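Side-chain contact in pectate lyase (Pectobacterium carotovorum, PDB 4U49), which probably cleaves both polygalacturonate and methyl-esterified pectins by calcium-dependent elimination, acting from within the chain: residues Lys227-Asn232 and Thr238-Asn243. Numbering follows the deposited sequence.
Unlike the reference sequence in segment 238-243: Asn243 (reference Lys).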
loop_
_atom_site.group_PDB
_atom_site.type_symbol
_atom_site.label_atom_id
_atom_site.label_comp_id
_atom_site.label_asym_id
_atom_site.label_seq_id
_atom_site.Cartn_x
_atom_site.Cartn_y
_atom_site.Cartn_z
ATOM N N LYS A 227 7.735 -4.533 8.732
ATOM C CA LYS A 227 7.354 -3.173 8.380
ATOM C C LYS A 227 7.031 -3.072 6.894
ATOM O O LYS A 227 7.686 -3.694 6.057
ATOM C CB LYS A 227 8.461 -2.186 8.759
ATOM C CG LYS A 227 9.748 -2.362 7.979
ATOM C CD LYS A 227 10.969 -2.180 8.859
ATOM C CE LYS A 227 12.232 -2.083 8.017
ATOM N NZ LYS A 227 12.334 -3.199 7.028
ATOM N N VAL A 228 6.010 -2.288 6.574
ATOM C CA VAL A 228 5.526 -2.193 5.204
ATOM C C VAL A 228 6.269 -1.126 4.408
ATOM O O VAL A 228 6.722 -1.375 3.290
ATOM C CB VAL A 228 4.024 -1.871 5.174
ATOM C CG1 VAL A 228 3.513 -1.848 3.740
ATOM C CG2 VAL A 228 3.252 -2.875 6.016
ATOM N N LEU A 229 6.386 0.061 4.993
ATOM C CA LEU A 229 6.923 1.220 4.286
ATOM C C LEU A 229 8.218 1.704 4.922
ATOM O O LEU A 229 8.368 1.673 6.127
ATOM C CB LEU A 229 5.910 2.352 4.276
ATOM C CG LEU A 229 4.591 2.028 3.595
ATOM C CD1 LEU A 229 3.628 3.197 3.675
ATOM C CD2 LEU A 229 4.823 1.615 2.146
ATOM N N GLN A 230 9.161 2.155 4.118
ATOM C CA GLN A 230 10.473 2.461 4.631
ATOM C C GLN A 230 10.837 3.785 3.980
ATOM O O GLN A 230 10.537 4.003 2.797
ATOM C CB GLN A 230 11.332 1.236 4.307
ATOM C CG GLN A 230 12.678 0.941 4.899
ATOM C CD GLN A 230 12.968 1.582 6.214
ATOM O OE1 GLN A 230 12.257 1.352 7.232
ATOM N NE2 GLN A 230 14.180 2.158 6.277
ATOM N N GLN A 231 11.377 4.698 4.785
ATOM C CA GLN A 231 11.537 6.096 4.375
ATOM C C GLN A 231 12.657 6.781 5.158
ATOM O O GLN A 231 12.418 7.431 6.180
ATOM C CB GLN A 231 10.232 6.880 4.578
ATOM C CG GLN A 231 10.222 8.281 3.977
ATOM C CD GLN A 231 8.885 9.005 4.157
ATOM O OE1 GLN A 231 7.825 8.382 4.109
ATOM N NE2 GLN A 231 8.937 10.323 4.377
ATOM N N ASN A 232 13.885 6.630 4.683
ATOM C CA ASN A 232 15.045 7.093 5.429
ATOM C C ASN A 232 15.437 8.525 5.098
ATOM O O ASN A 232 16.048 9.210 5.920
ATOM C CB ASN A 232 16.216 6.147 5.173
ATOM C CG ASN A 232 16.139 4.891 6.023
ATOM O OD1 ASN A 232 16.125 3.775 5.503
ATOM N ND2 ASN A 232 16.070 5.072 7.343
ATOM N N THR A 238 5.702 10.234 1.862
ATOM C CA THR A 238 5.019 9.058 1.341
ATOM C C THR A 238 3.516 9.247 1.474
ATOM O O THR A 238 3.016 9.589 2.550
ATOM C CB THR A 238 5.446 7.766 2.065
ATOM O OG1 THR A 238 6.827 7.492 1.786
ATOM C CG2 THR A 238 4.600 6.588 1.598
ATOM N N ILE A 239 2.810 9.039 0.366
ATOM C CA ILE A 239 1.360 9.169 0.313
ATOM C C ILE A 239 0.715 7.817 0.031
ATOM O O ILE A 239 1.123 7.107 -0.889
ATOM C CB ILE A 239 0.922 10.177 -0.777
ATOM C CG1 ILE A 239 1.550 11.550 -0.527
ATOM C CG2 ILE A 239 -0.599 10.285 -0.829
ATOM C CD1 ILE A 239 1.189 12.588 -1.580
ATOM N N VAL A 240 -0.283 7.466 0.836
ATOM C CA VAL A 240 -1.029 6.225 0.667
ATOM C C VAL A 240 -2.490 6.537 0.359
ATOM O O VAL A 240 -3.185 7.124 1.186
ATOM C CB VAL A 240 -0.950 5.339 1.929
ATOM C CG1 VAL A 240 -1.817 4.103 1.772
ATOM C CG2 VAL A 240 0.497 4.953 2.230
ATOM N N GLN A 241 -2.952 6.150 -0.828
ATOM C CA GLN A 241 -4.316 6.472 -1.247
ATOM C C GLN A 241 -4.968 5.326 -2.024
ATOM O O GLN A 241 -4.382 4.258 -2.182
ATOM C CB GLN A 241 -4.324 7.756 -2.091
ATOM C CG GLN A 241 -3.629 7.639 -3.446
ATOM C CD GLN A 241 -3.366 8.988 -4.093
ATOM O OE1 GLN A 241 -2.741 9.862 -3.497
ATOM N NE2 GLN A 241 -3.842 9.161 -5.323
ATOM N N GLY A 242 -6.193 5.549 -2.495
ATOM C CA GLY A 242 -6.908 4.541 -3.263
ATOM C C GLY A 242 -7.271 3.302 -2.463
ATOM O O GLY A 242 -7.471 2.228 -3.029
ATOM N N ASN A 243 -7.355 3.461 -1.145
ATOM C CA ASN A 243 -7.692 2.374 -0.230
ATOM C C ASN A 243 -6.726 1.193 -0.339
ATOM O O ASN A 243 -7.150 0.036 -0.378
ATOM C CB ASN A 243 -9.130 1.900 -0.465
ATOM C CG ASN A 243 -9.695 1.158 0.727
ATOM O OD1 ASN A 243 -9.196 1.290 1.846
ATOM N ND2 ASN A 243 -10.742 0.370 0.497
#
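Gln231 and Thr238 meet through their polar ends in the interior of the right-handed parallel beta-helix characteristic of family 3 pectate lyases, where strand 229-230 on one face of the coil faces strand 236-241 on another. The two side chains run past each other in opposite directions. With CG anti to the backbone N (chi1 -171°) and the chain extended beyond it, Gln231 carries its amide inward to the threonine. Thr238 OG1 donates a hydrogen bond of 2.7 Å to Gln231 OE1. The hydroxyl approaches from above the amide plane, 55° out of it, with a C=O...donor angle of 122°. Trp254 NE1 also bonds to OE1, while NE2 of the same amide reaches Ser236 OG and the main-chain carbonyl oxygen of Asn268; both ends of the buried amide are thus held, which should fix its rotation. Asn202 ND2 is a further partner of Thr238 OG1.

Beside this polar pair the packed inner side continues with apolar groups. Leu229 touches strand 236-241 through a single methyl, CD1, which lies 4.1 Å from Thr238 CG2; Leu253, Trp254 and Ile209 also pack against this leucine, within the same core. The looser side is the outside of the coil: Gln230 and Ile239, both partly exposed, each point outward from their own strand, and on the outside of segment 227-232 Gln230 NE2 makes a weak bond to Asn232 OD1. Back in the interior, two residues on from Thr238, Val240 CG2 comes within 3.9 Å of Leu229 CD1.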